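Local coordinates for protein predicted transcriptional regulator (PDB 3BY6) that probably binds DNA as a transcription factor of the GntR family, through an N-terminal winged helix-turn-helix domain, at residues 39-44 against 54-59; 64-69 against 74-79. One frame throughout, in Å; residues are numbered along the deposited sequence.

Interaction 1: 39-44 against 54-59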
loop_
_atom_site.group_PDB
_atom_site.type_symbol
_atom_site.label_atom_id
_atom_site.label_comp_id
_atom_site.label_asym_id
_atom_site.label_seq_id
_atom_site.Cartn_x
_atom_site.Cartn_y
_atom_site.Cartn_z
ATOM N N ARG D 39 -24.901 3.237 -14.989
ATOM C CA ARG D 39 -25.128 1.975 -15.683
ATOM C C ARG D 39 -23.989 1.622 -16.640
ATOM O O ARG D 39 -23.549 0.489 -16.686
ATOM C CB ARG D 39 -26.424 2.113 -16.459
ATOM C CG ARG D 39 -27.122 0.849 -16.841
ATOM C CD ARG D 39 -28.619 1.053 -16.570
ATOM N NE ARG D 39 -29.493 0.239 -17.411
ATOM C CZ ARG D 39 -30.759 -0.075 -17.111
ATOM N NH1 ARG D 39 -31.320 0.346 -15.966
ATOM N NH2 ARG D 39 -31.470 -0.828 -17.960
ATOM N N GLU D 40 -23.497 2.597 -17.389
ATOM C CA GLU D 40 -22.353 2.372 -18.274
ATOM C C GLU D 40 -21.036 2.148 -17.560
ATOM O O GLU D 40 -20.167 1.434 -18.068
ATOM C CB GLU D 40 -22.170 3.537 -19.196
ATOM C CG GLU D 40 -23.305 3.647 -20.132
ATOM C CD GLU D 40 -23.341 4.976 -20.815
ATOM O OE1 GLU D 40 -23.373 6.026 -20.109
ATOM O OE2 GLU D 40 -23.341 4.950 -22.062
ATOM N N THR D 41 -20.843 2.812 -16.426
ATOM C CA THR D 41 -19.655 2.540 -15.625
ATOM C C THR D 41 -19.749 1.136 -14.969
ATOM O O THR D 41 -18.785 0.398 -14.968
ATOM C CB THR D 41 -19.372 3.696 -14.639
ATOM O OG1 THR D 41 -19.071 4.871 -15.410
ATOM C CG2 THR D 41 -18.185 3.365 -13.692
ATOM N N ALA D 42 -20.917 0.790 -14.434
ATOM C CA ALA D 42 -21.174 -0.527 -13.910
ATOM C C ALA D 42 -20.863 -1.656 -14.942
ATOM O O ALA D 42 -20.302 -2.695 -14.577
ATOM C CB ALA D 42 -22.604 -0.607 -13.388
ATOM N N LEU D 43 -21.163 -1.423 -16.216
ATOM C CA LEU D 43 -20.822 -2.349 -17.292
ATOM C C LEU D 43 -19.350 -2.311 -17.720
ATOM O O LEU D 43 -18.790 -3.328 -18.097
ATOM C CB LEU D 43 -21.699 -2.061 -18.522
ATOM C CG LEU D 43 -21.500 -2.899 -19.784
ATOM C CD1 LEU D 43 -21.752 -4.374 -19.498
ATOM C CD2 LEU D 43 -22.417 -2.383 -20.877
ATOM N N GLN D 44 -18.731 -1.152 -17.704
ATOM C CA GLN D 44 -17.283 -1.042 -17.934
ATOM C C GLN D 44 -16.487 -1.755 -16.839
ATOM O O GLN D 44 -15.597 -2.527 -17.147
ATOM C CB GLN D 44 -16.886 0.431 -18.013
ATOM C CG GLN D 44 -15.403 0.752 -18.109
ATOM C CD GLN D 44 -14.727 0.164 -19.313
ATOM O OE1 GLN D 44 -15.155 0.375 -20.442
ATOM N NE2 GLN D 44 -13.642 -0.601 -19.076
ATOM N N LYS D 54 -22.484 4.909 -5.346
ATOM C CA LYS D 54 -21.777 5.382 -4.145
ATOM C C LYS D 54 -20.439 6.026 -4.529
ATOM O O LYS D 54 -20.029 6.998 -3.925
ATOM C CB LYS D 54 -21.545 4.273 -3.094
ATOM C CG LYS D 54 -22.766 3.441 -2.723
ATOM C CD LYS D 54 -22.704 2.784 -1.309
ATOM C CE LYS D 54 -21.389 2.057 -0.993
ATOM N NZ LYS D 54 -21.203 1.924 0.519
ATOM N N ALA D 55 -19.768 5.481 -5.536
ATOM C CA ALA D 55 -18.502 6.032 -5.981
ATOM C C ALA D 55 -18.685 7.442 -6.540
ATOM O O ALA D 55 -17.928 8.351 -6.219
ATOM C CB ALA D 55 -17.888 5.126 -7.026
ATOM N N TYR D 56 -19.699 7.609 -7.393
ATOM C CA TYR D 56 -20.008 8.899 -8.004
ATOM C C TYR D 56 -20.324 9.950 -6.952
ATOM O O TYR D 56 -19.813 11.061 -6.992
ATOM C CB TYR D 56 -21.174 8.731 -8.989
ATOM C CG TYR D 56 -20.777 8.293 -10.399
ATOM C CD1 TYR D 56 -19.491 7.802 -10.693
ATOM C CD2 TYR D 56 -21.715 8.349 -11.450
ATOM C CE1 TYR D 56 -19.159 7.388 -12.001
ATOM C CE2 TYR D 56 -21.377 7.977 -12.741
ATOM C CZ TYR D 56 -20.105 7.493 -13.017
ATOM O OH TYR D 56 -19.793 7.133 -14.319
ATOM N N LYS D 57 -21.148 9.559 -5.994
ATOM C CA LYS D 57 -21.533 10.407 -4.883
ATOM C C LYS D 57 -20.319 10.920 -4.063
ATOM O O LYS D 57 -20.284 12.087 -3.662
ATOM C CB LYS D 57 -22.515 9.620 -4.023
ATOM C CG LYS D 57 -23.017 10.321 -2.779
ATOM C CD LYS D 57 -23.924 9.383 -1.973
ATOM C CE LYS D 57 -24.422 10.036 -0.684
ATOM N NZ LYS D 57 -23.283 10.386 0.207
ATOM N N GLU D 58 -19.328 10.050 -3.850
ATOM C CA GLU D 58 -18.085 10.389 -3.126
ATOM C C GLU D 58 -17.105 11.218 -3.979
ATOM O O GLU D 58 -16.450 12.148 -3.488
ATOM C CB GLU D 58 -17.400 9.094 -2.641
ATOM C CG GLU D 58 -16.031 9.260 -1.930
ATOM C CD GLU D 58 -16.094 10.062 -0.631
ATOM O OE1 GLU D 58 -17.156 10.034 0.021
ATOM O OE2 GLU D 58 -15.096 10.738 -0.263
ATOM N N LEU D 59 -16.932 10.841 -5.236
ATOM C CA LEU D 59 -16.145 11.657 -6.154
ATOM C C LEU D 59 -16.710 13.096 -6.147
ATOM O O LEU D 59 -15.964 14.048 -6.238
ATOM C CB LEU D 59 -16.205 11.103 -7.595
ATOM C CG LEU D 59 -15.074 10.287 -8.265
ATOM C CD1 LEU D 59 -13.722 10.353 -7.576
ATOM C CD2 LEU D 59 -15.503 8.884 -8.485
#

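Interaction 2: 64-69 against 74-79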
loop_
_atom_site.group_PDB
_atom_site.type_symbol
_atom_site.label_atom_id
_atom_site.label_comp_id
_atom_site.label_asym_id
_atom_site.label_seq_id
_atom_site.Cartn_x
_atom_site.Cartn_y
_atom_site.Cartn_z
ATOM N N VAL D 64 -14.316 16.090 -7.358
ATOM C CA VAL D 64 -13.589 15.517 -8.503
ATOM C C VAL D 64 -14.506 15.465 -9.730
ATOM O O VAL D 64 -14.039 15.563 -10.852
ATOM C CB VAL D 64 -12.994 14.126 -8.169
ATOM C CG1 VAL D 64 -12.266 13.566 -9.359
ATOM C CG2 VAL D 64 -12.025 14.210 -6.973
ATOM N N ILE D 65 -15.806 15.310 -9.497
ATOM C CA ILE D 65 -16.801 15.310 -10.557
ATOM C C ILE D 65 -18.028 16.075 -10.066
ATOM O O ILE D 65 -18.227 16.204 -8.870
ATOM C CB ILE D 65 -17.240 13.862 -11.031
ATOM C CG1 ILE D 65 -18.243 13.238 -10.050
ATOM C CG2 ILE D 65 -16.025 12.967 -11.296
ATOM C CD1 ILE D 65 -18.642 11.802 -10.373
ATOM N N ARG D 66 -18.849 16.507 -11.024
ATOM C CA ARG D 66 -20.003 17.404 -10.840
ATOM C C ARG D 66 -21.174 16.788 -11.630
ATOM O O ARG D 66 -21.018 16.437 -12.793
ATOM C CB ARG D 66 -19.650 18.803 -11.402
ATOM C CG ARG D 66 -20.267 19.997 -10.647
ATOM C CD ARG D 66 -20.005 21.419 -11.349
ATOM N NE ARG D 66 -18.583 21.690 -11.708
ATOM C CZ ARG D 66 -17.700 22.414 -10.994
ATOM N NH1 ARG D 66 -18.050 22.980 -9.846
ATOM N NH2 ARG D 66 -16.447 22.583 -11.444
ATOM N N THR D 67 -22.323 16.614 -10.984
ATOM C CA THR D 67 -23.536 16.127 -11.656
ATOM C C THR D 67 -24.507 17.274 -11.911
ATOM O O THR D 67 -25.219 17.696 -10.991
ATOM C CB THR D 67 -24.249 15.021 -10.846
ATOM O OG1 THR D 67 -24.264 13.802 -11.612
ATOM C CG2 THR D 67 -25.700 15.402 -10.545
ATOM N N ILE D 68 -24.548 17.760 -13.157
ATOM C CA ILE D 68 -25.344 18.939 -13.503
ATOM C C ILE D 68 -26.709 18.522 -14.125
ATOM O O ILE D 68 -26.746 18.024 -15.264
ATOM C CB ILE D 68 -24.504 19.941 -14.379
ATOM C CG1 ILE D 68 -24.763 21.406 -13.931
ATOM C CG2 ILE D 68 -24.714 19.724 -15.874
ATOM C CD1 ILE D 68 -24.268 21.768 -12.466
ATOM N N PRO D 69 -27.831 18.706 -13.361
ATOM C CA PRO D 69 -29.120 18.005 -13.610
ATOM C C PRO D 69 -29.622 18.042 -15.042
ATOM O O PRO D 69 -29.516 19.078 -15.699
ATOM C CB PRO D 69 -30.106 18.743 -12.699
ATOM C CG PRO D 69 -29.262 19.210 -11.557
ATOM C CD PRO D 69 -27.944 19.610 -12.190
ATOM N N PHE D 74 -19.836 15.042 -14.986
ATOM C CA PHE D 74 -18.679 15.592 -15.688
ATOM C C PHE D 74 -17.535 15.654 -14.726
ATOM O O PHE D 74 -17.735 15.911 -13.560
ATOM C CB PHE D 74 -18.982 17.029 -16.178
ATOM C CG PHE D 74 -20.016 17.099 -17.247
ATOM C CD1 PHE D 74 -19.659 17.037 -18.564
ATOM C CD2 PHE D 74 -21.357 17.212 -16.925
ATOM C CE1 PHE D 74 -20.610 17.101 -19.549
ATOM C CE2 PHE D 74 -22.310 17.262 -17.911
ATOM C CZ PHE D 74 -21.931 17.208 -19.218
ATOM N N ILE D 75 -16.332 15.424 -15.222
ATOM C CA ILE D 75 -15.116 15.738 -14.471
ATOM C C ILE D 75 -15.132 17.241 -14.132
ATOM O O ILE D 75 -15.541 18.049 -14.953
ATOM C CB ILE D 75 -13.841 15.395 -15.263
ATOM C CG1 ILE D 75 -13.879 13.927 -15.758
ATOM C CG2 ILE D 75 -12.589 15.661 -14.420
ATOM C CD1 ILE D 75 -14.386 12.886 -14.699
ATOM N N THR D 76 -14.719 17.583 -12.906
ATOM C CA THR D 76 -14.539 18.971 -12.467
ATOM C C THR D 76 -13.728 19.808 -13.492
ATOM O O THR D 76 -12.931 19.281 -14.276
ATOM C CB THR D 76 -13.839 18.998 -11.059
ATOM O OG1 THR D 76 -13.871 20.341 -10.505
ATOM C CG2 THR D 76 -12.401 18.467 -11.166
ATOM N N GLY D 77 -13.958 21.108 -13.498
ATOM C CA GLY D 77 -13.054 22.061 -14.132
ATOM C C GLY D 77 -11.800 22.282 -13.317
ATOM O O GLY D 77 -10.793 22.747 -13.844
ATOM N N ASN D 78 -11.854 21.902 -12.043
ATOM C CA ASN D 78 -10.739 22.083 -11.084
ATOM C C ASN D 78 -9.759 20.928 -11.004
ATOM O O ASN D 78 -9.427 20.421 -9.915
ATOM C CB ASN D 78 -11.304 22.372 -9.684
ATOM C CG ASN D 78 -12.297 23.520 -9.675
ATOM O OD1 ASN D 78 -12.042 24.591 -10.267
ATOM N ND2 ASN D 78 -13.445 23.316 -8.991
ATOM N N THR D 79 -9.256 20.502 -12.156
ATOM C CA THR D 79 -8.394 19.329 -12.187
ATOM C C THR D 79 -6.962 19.583 -11.660
ATOM O O THR D 79 -6.299 18.638 -11.248
ATOM C CB THR D 79 -8.273 18.792 -13.620
ATOM O OG1 THR D 79 -7.779 19.859 -14.450
ATOM C CG2 THR D 79 -9.648 18.279 -14.109
#

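Interaction 1: 39-44 against 54-59
Thr41 and Tyr56 lie closest across the two helical segments, yet their CA atoms are 9.9 Å apart, so the backbones never meet and side chains must span the gap. Both CB atoms point toward the other helix, and the two side chains approach from opposite directions. Tyrosine suits this place because its long ring carries a polar end: Tyr56 OH lies 2.6 Å from Thr41 OG1, hydrogen-bond distance, though the threonine proton has the Ser37 carbonyl as a rival acceptor. Thr41 OG1 lies obliquely to the ring and 3.7 Å from Tyr56 CZ, while Thr41 CB is 3.5 Å from Tyr56 OH. The segments belong to helices 38-45 and 49-61, the two helices of the helix-turn-helix; as in other winged helix proteins, the second is probably the recognition helix. A small side chain with a hydroxyl suits the buried place facing Tyr56. With chi1 at -64° Thr41 OG1 sits beside the backbone N, where its proton can go to Tyr56 OH or, weakly, to the Ser37 carbonyl one turn back; the side chain also packs on Val52. Tyr56 OH also hydrogen-bonds to Pro36 O, which helps to fix the end of the buried ring, with Thr41 OG1 probably a second partner. A phenylalanine in place of Tyr56 would probably leave Pro36 O without this donor and take from Thr41 OG1 its close neighbour.

Interaction 2: 64-69 against 74-79
Ile68 lays its CG2 methyl against the Phe74 ring, 4.0 Å from CE2 and oblique to the ring, while Arg66 O lies near the plane of that ring at its edge. Branched and aromatic side chains suit these extended strands, which form the antiparallel hairpin, or wing, of the winged helix domain. Arg66 and Phe74 are a hydrogen-bonded pair with side chains on one face: Arg66 N gives to Phe74 O at 2.8 Å, and Phe74 N to Arg66 O at 2.9 Å. Next along, Ile65 and Ile75 make a non-hydrogen-bonded pair whose side chains diverge, though Ile65 CG2 still meets Ile75 CD1 at 3.8 Å. Beyond the strand, Thr76 N continues the ladder to Val64 O at 3.0 Å; the bond is almost straight (174°), but the donor stands above the carbonyl plane. Thr76 OG1, anti to its own N (chi1 -170°), accepts from Asn78 N at 3.0 Å, an ST turn that bends the chain just ahead of helix 79-103. Arg66, bent at chi3, brings NH2 to 3.5 Å from Thr76 OG1, near but not bonded. Ile65 and Ile75 both pack on Leu35 of strand 34-35; Ile65 also rests on Tyr56 and Leu59 of helix 49-61, whereas Val64 and Ile75 reach Val24 of helix 12-25.

From the N terminus, helix 12-25 and strand 34-35 come first. Interaction 1 then closes a short loop made of the turn between helices 38-45 and 49-61 and the helix ends either side of it. Interaction 2 follows in series, closing the hairpin of strands 65-68 and 72-75, so the two loops neither nest nor cross. Their centres are 14 Å apart, but they touch where helix 49-61 runs on into the hairpin: Val64 N lies 2.9 Å from Leu59 O, a probable hydrogen bond, and the side chain of Ile65 joins the two contacts. The helix-turn-helix is thereby joined to the wing, after which the chain enters helix 79-103.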